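Local coordinates for protein probable hydrolase (Pseudomonas aeruginosa, PDB 7AL6) that is of unknown function but has an alpha/beta hydrolase fold and is probably a hydrolase, perhaps a lipolytic enzyme, at residues A[67-72]-A[78-83]; A[247-250]-A[255-258]. All blocks are in the same frame, centred on the assembly; numbering follows the deposited sequence.

Interaction 1: residues A[67-72]-A[78-83]; sequences AHRAEG and WDYALD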
loop_
_atom_site.group_PDB
_atom_site.type_symbol
_atom_site.label_atom_id
_atom_site.label_comp_id
_atom_site.label_asym_id
_atom_site.label_seq_id
_atom_site.Cartn_x
_atom_site.Cartn_y
_atom_site.Cartn_z
ATOM N N ALA A 67 8.948 -8.787 -3.959
ATOM C CA ALA A 67 8.038 -7.685 -4.209
ATOM C C ALA A 67 8.801 -6.411 -4.538
ATOM O O ALA A 67 9.941 -6.216 -4.111
ATOM C CB ALA A 67 7.153 -7.471 -2.986
ATOM N N HIS A 68 8.156 -5.549 -5.322
ATOM C CA HIS A 68 8.537 -4.151 -5.409
ATOM C C HIS A 68 8.215 -3.439 -4.096
ATOM O O HIS A 68 7.266 -3.782 -3.393
ATOM C CB HIS A 68 7.794 -3.448 -6.552
ATOM C CG HIS A 68 8.019 -4.058 -7.883
ATOM N ND1 HIS A 68 9.280 -4.311 -8.378
ATOM C CD2 HIS A 68 7.145 -4.520 -8.808
ATOM C CE1 HIS A 68 9.173 -4.883 -9.561
ATOM N NE2 HIS A 68 7.890 -5.023 -9.841
ATOM N N ARG A 69 9.020 -2.442 -3.768
ATOM C CA ARG A 69 8.760 -1.634 -2.584
ATOM C C ARG A 69 7.454 -0.856 -2.738
ATOM O O ARG A 69 7.023 -0.542 -3.848
ATOM C CB ARG A 69 9.893 -0.633 -2.354
ATOM C CG ARG A 69 11.283 -1.250 -2.098
ATOM C CD ARG A 69 12.215 -0.211 -1.448
ATOM N NE ARG A 69 13.575 -0.702 -1.312
ATOM C CZ ARG A 69 13.930 -1.673 -0.477
ATOM N NH1 ARG A 69 13.033 -2.235 0.305
ATOM N NH2 ARG A 69 15.191 -2.068 -0.419
ATOM N N ALA A 70 6.853 -0.510 -1.604
ATOM C CA ALA A 70 5.652 0.319 -1.605
ATOM C C ALA A 70 5.918 1.681 -2.243
ATOM O O ALA A 70 7.066 2.107 -2.441
ATOM C CB ALA A 70 5.125 0.497 -0.180
ATOM N N GLU A 71 4.823 2.363 -2.585
ATOM C CA GLU A 71 4.893 3.666 -3.240
ATOM C C GLU A 71 5.746 4.647 -2.439
ATOM O O GLU A 71 5.627 4.721 -1.212
ATOM C CB GLU A 71 3.483 4.252 -3.343
ATOM C CG GLU A 71 2.509 3.471 -4.156
ATOM C CD GLU A 71 2.376 4.034 -5.551
ATOM O OE1 GLU A 71 1.252 3.991 -6.098
ATOM O OE2 GLU A 71 3.391 4.526 -6.094
ATOM N N GLY A 72 6.541 5.447 -3.135
ATOM C CA GLY A 72 7.386 6.452 -2.523
ATOM C C GLY A 72 8.652 5.953 -1.837
ATOM O O GLY A 72 9.509 6.774 -1.517
ATOM N N TRP A 78 21.613 1.442 1.726
ATOM C CA TRP A 78 21.264 1.159 3.139
ATOM C C TRP A 78 19.842 0.591 3.258
ATOM O O TRP A 78 19.555 0.038 4.280
ATOM C CB TRP A 78 21.516 2.360 4.050
ATOM C CG TRP A 78 21.023 3.652 3.512
ATOM C CD1 TRP A 78 19.793 4.183 3.676
ATOM C CD2 TRP A 78 21.755 4.566 2.697
ATOM N NE1 TRP A 78 19.713 5.371 3.026
ATOM C CE2 TRP A 78 20.895 5.626 2.406
ATOM C CE3 TRP A 78 23.038 4.582 2.168
ATOM C CZ2 TRP A 78 21.288 6.705 1.633
ATOM C CZ3 TRP A 78 23.421 5.635 1.382
ATOM C CH2 TRP A 78 22.558 6.684 1.123
ATOM N N ASP A 79 18.968 0.844 2.293
ATOM C CA ASP A 79 17.608 0.259 2.236
ATOM C C ASP A 79 17.764 -1.256 2.057
ATOM O O ASP A 79 17.144 -1.985 2.792
ATOM C CB ASP A 79 16.749 0.897 1.143
ATOM C CG ASP A 79 16.487 2.381 1.306
ATOM O OD1 ASP A 79 16.277 2.795 2.408
ATOM O OD2 ASP A 79 16.487 3.064 0.328
ATOM N N TYR A 80 18.639 -1.699 1.155
ATOM C CA TYR A 80 18.919 -3.125 0.993
ATOM C C TYR A 80 19.540 -3.709 2.257
ATOM O O TYR A 80 19.247 -4.851 2.634
ATOM C CB TYR A 80 19.860 -3.373 -0.183
ATOM C CG TYR A 80 19.348 -3.065 -1.579
ATOM C CD1 TYR A 80 18.163 -3.636 -2.073
ATOM C CD2 TYR A 80 20.069 -2.203 -2.419
ATOM C CE1 TYR A 80 17.719 -3.334 -3.367
ATOM C CE2 TYR A 80 19.625 -1.894 -3.692
ATOM C CZ TYR A 80 18.449 -2.479 -4.164
ATOM O OH TYR A 80 18.026 -2.165 -5.429
ATOM N N ALA A 81 20.413 -2.939 2.923
ATOM C CA ALA A 81 21.066 -3.437 4.134
ATOM C C ALA A 81 20.048 -3.717 5.218
ATOM O O ALA A 81 20.119 -4.741 5.903
ATOM C CB ALA A 81 22.089 -2.410 4.634
ATOM N N LEU A 82 19.109 -2.784 5.421
ATOM C CA LEU A 82 18.054 -3.026 6.398
ATOM C C LEU A 82 17.271 -4.295 6.046
ATOM O O LEU A 82 17.005 -5.130 6.923
ATOM C CB LEU A 82 17.141 -1.792 6.475
ATOM C CG LEU A 82 15.951 -1.931 7.453
ATOM C CD1 LEU A 82 16.419 -2.222 8.895
ATOM C CD2 LEU A 82 15.043 -0.741 7.432
ATOM N N ASP A 83 16.892 -4.461 4.761
ATOM C CA ASP A 83 16.153 -5.670 4.340
ATOM C C ASP A 83 16.886 -6.952 4.733
ATOM O O ASP A 83 16.286 -7.899 5.248
ATOM C CB ASP A 83 15.918 -5.686 2.825
ATOM C CG ASP A 83 15.019 -4.557 2.357
ATOM O OD1 ASP A 83 14.345 -3.903 3.183
ATOM O OD2 ASP A 83 14.951 -4.369 1.149
#

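Interaction 2: residues A[247-250]-A[255-258]; sequences ALLE and ERHH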
loop_
_atom_site.group_PDB
_atom_site.type_symbol
_atom_site.label_atom_id
_atom_site.label_comp_id
_atom_site.label_asym_id
_atom_site.label_seq_id
_atom_site.Cartn_x
_atom_site.Cartn_y
_atom_site.Cartn_z
ATOM N N ALA A 247 45.640 -0.389 -5.463
ATOM C CA ALA A 247 46.367 0.210 -4.346
ATOM C C ALA A 247 45.520 0.248 -3.079
ATOM O O ALA A 247 46.036 0.078 -1.971
ATOM C CB ALA A 247 46.817 1.624 -4.707
ATOM N N LEU A 248 44.217 0.484 -3.206
ATOM C CA LEU A 248 43.380 0.393 -2.016
ATOM C C LEU A 248 43.426 -1.016 -1.435
ATOM O O LEU A 248 43.642 -1.198 -0.226
ATOM C CB LEU A 248 41.944 0.787 -2.335
ATOM C CG LEU A 248 40.977 0.540 -1.185
ATOM C CD1 LEU A 248 41.333 1.361 0.057
ATOM C CD2 LEU A 248 39.527 0.808 -1.717
ATOM N N LEU A 249 43.261 -2.026 -2.280
ATOM C CA LEU A 249 43.162 -3.438 -1.838
ATOM C C LEU A 249 44.412 -3.808 -1.053
ATOM O O LEU A 249 44.286 -4.505 -0.076
ATOM C CB LEU A 249 42.958 -4.374 -3.026
ATOM C CG LEU A 249 41.593 -4.320 -3.704
ATOM C CD1 LEU A 249 41.495 -5.369 -4.777
ATOM C CD2 LEU A 249 40.457 -4.486 -2.728
ATOM N N GLU A 250 45.567 -3.268 -1.431
ATOM C CA GLU A 250 46.884 -3.517 -0.794
ATOM C C GLU A 250 46.900 -2.992 0.656
ATOM O O GLU A 250 47.686 -3.505 1.418
ATOM C CB GLU A 250 47.999 -3.015 -1.723
ATOM C CG GLU A 250 48.083 -3.832 -3.012
ATOM C CD GLU A 250 48.976 -3.371 -4.160
ATOM O OE1 GLU A 250 49.514 -2.249 -4.128
ATOM O OE2 GLU A 250 49.123 -4.147 -5.102
ATOM N N GLU A 255 41.540 -11.232 2.336
ATOM C CA GLU A 255 42.134 -12.232 1.457
ATOM C C GLU A 255 41.692 -11.965 0.012
ATOM O O GLU A 255 40.525 -11.666 -0.249
ATOM C CB GLU A 255 41.721 -13.650 1.881
ATOM C CG GLU A 255 42.098 -14.046 3.339
ATOM C CD GLU A 255 41.508 -15.407 3.762
ATOM O OE1 GLU A 255 41.466 -16.325 2.924
ATOM O OE2 GLU A 255 41.082 -15.579 4.936
ATOM N N ARG A 256 42.636 -12.012 -0.926
ATOM C CA ARG A 256 42.369 -11.655 -2.315
ATOM C C ARG A 256 42.703 -12.854 -3.187
ATOM O O ARG A 256 43.760 -13.468 -3.027
ATOM C CB ARG A 256 43.158 -10.409 -2.749
ATOM C CG ARG A 256 42.840 -9.133 -1.988
ATOM C CD ARG A 256 43.689 -7.897 -2.466
ATOM N NE ARG A 256 45.129 -8.184 -2.514
ATOM C CZ ARG A 256 46.003 -8.005 -1.511
ATOM N NH1 ARG A 256 45.633 -7.526 -0.330
ATOM N NH2 ARG A 256 47.274 -8.323 -1.694
ATOM N N HIS A 257 41.803 -13.203 -4.101
ATOM C CA HIS A 257 42.052 -14.281 -5.049
ATOM C C HIS A 257 41.758 -13.762 -6.443
ATOM O O HIS A 257 40.644 -13.305 -6.727
ATOM C CB HIS A 257 41.228 -15.528 -4.711
ATOM C CG HIS A 257 41.800 -16.319 -3.573
ATOM N ND1 HIS A 257 41.577 -15.995 -2.251
ATOM C CD2 HIS A 257 42.655 -17.369 -3.565
ATOM C CE1 HIS A 257 42.253 -16.820 -1.478
ATOM N NE2 HIS A 257 42.899 -17.676 -2.250
ATOM N N HIS A 258 42.778 -13.769 -7.288
ATOM C CA HIS A 258 42.671 -13.274 -8.648
ATOM C C HIS A 258 42.309 -14.445 -9.529
ATOM O O HIS A 258 43.032 -15.447 -9.547
ATOM C CB HIS A 258 43.994 -12.674 -9.115
ATOM C CG HIS A 258 44.336 -11.432 -8.397
ATOM N ND1 HIS A 258 45.037 -11.438 -7.207
ATOM C CD2 HIS A 258 43.958 -10.155 -8.619
ATOM C CE1 HIS A 258 45.143 -10.195 -6.773
ATOM N NE2 HIS A 258 44.486 -9.402 -7.597
HETATM O O HOH W 1 43.217 -6.986 0.573
#

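Interaction 1: residues A[67-72]-A[78-83]
Arg69 reaches from the loop 67-72 to the first turns of helix 77-91 and meets the carboxylate of Asp83 end-on, forming a buried salt bridge. Both terminal nitrogens converge on a single oxygen: NH2 lies 2.8 Å and NH1 3.0 Å from Asp83 OD2. Neither bond is straight, with N-H...O angles of 147° for NH2 and 137° for NH1, as expected when two roughly parallel N-H groups are made to converge on one oxygen. Asp83 OD2 sits close to the guanidinium plane, yet the two flat groups are turned 50° against each other. NH1 uses the syn lone pair of OD2, whereas NH2 approaches from above the carboxylate plane. The other oxygen, OD1, is hydrogen-bonded to His14, so both oxygens of the carboxylate have a partner, which would limit its rotation.

The reach of Arg69 comes from a side chain extended from CG to NE, which carries the guanidinium across to the helix. There Arg69 NH2 also lies 3.7 Å from Asp79 CB, and equally near Tyr80 CD1. Asp79 forms no salt bridge with Arg69; its OD2 turns back to Ser74 OG and Leu76 N, just before the segment. The nearby negative charge may nevertheless favour the guanidinium.

The contact braces the loop following strand 53-58 against the helix into which it leads. Arg204 binds the carbonyl oxygens of Arg69 and Ala70, and Tyr75 OH bonds to Arg69 N. Tyr80 continues inward, meeting Phe60 and packing on Met103 and Val107 of helix 103-114, which follows the probable nucleophile elbow.

Interaction 2: residues A[247-250]-A[255-258]
Leu249 and Arg256 make the main contact between the last turn of helix 245-250 and the edge strand 255-259, and it is carried by the aliphatic part of the arginine. Leu249 starts its side chain toward the strand, and its CB rests 3.6 Å from Arg256 CD. One branch of the leucine, CD1, reaches the same methylene at 4.1 Å. The leucine also packs on Leu231 and Leu233 of strand 229-234 and on Leu128, and the Arg256 methylenes add to these nonpolar contacts.

The backbone of Leu249 supplies the polar half of the contact. A water stands 2.8 Å from Leu249 O, to which it may donate, and accepts from Arg256 NH1 at 2.6 Å, lying at the edge of the guanidinium and in its plane. Arg256 NH1 itself stands 3.3 Å from Leu249 O. A bend at chi3 (-51°) turns the guanidinium from the course of the methylenes toward the helix.

Next along the chain, Glu250 presents its backbone to one face of that guanidinium, with CA 4.2 Å from Arg256 NH1. Its carboxylate stays apart, OE2 being 5.7 Å from Arg256 NH2, so the opposite charges do not form a salt bridge.

The contact joins the helix and last strand of the beta-alpha-beta unit 229-234, 245-250, 255-259. The positive charge of Arg256 near the Leu249 carbonyl oxygen, in the last turn of the helix, would probably be favourable. This partly buried contact thus relies on nonpolar packing and a water, with no ion pair between the segments.

Overall arrangement
From the N terminus, the chain passes through strand 53-58 before interaction 1 closes a short loop, joining residues 67-72 to the start of helix 77-91. It then builds the central strands 96-101 and 119-125 and the helices that follow, returning to the sheet at strand 229-234. Only after this does interaction 2 close a short connection between helix 245-250 and strand 255-259, at one edge of the sheet. The two loops are in series, neither nested nor crossed. Interactions 1 and 2 lie on opposite sides of the chain's centre; the centres of interactions 1 and 2 are about 31 Å apart, and the nearest atoms of interactions 1 and 2 about 17 Å apart. One contact secures a loop to a helix; the other fastens a helix to the sheet's edge.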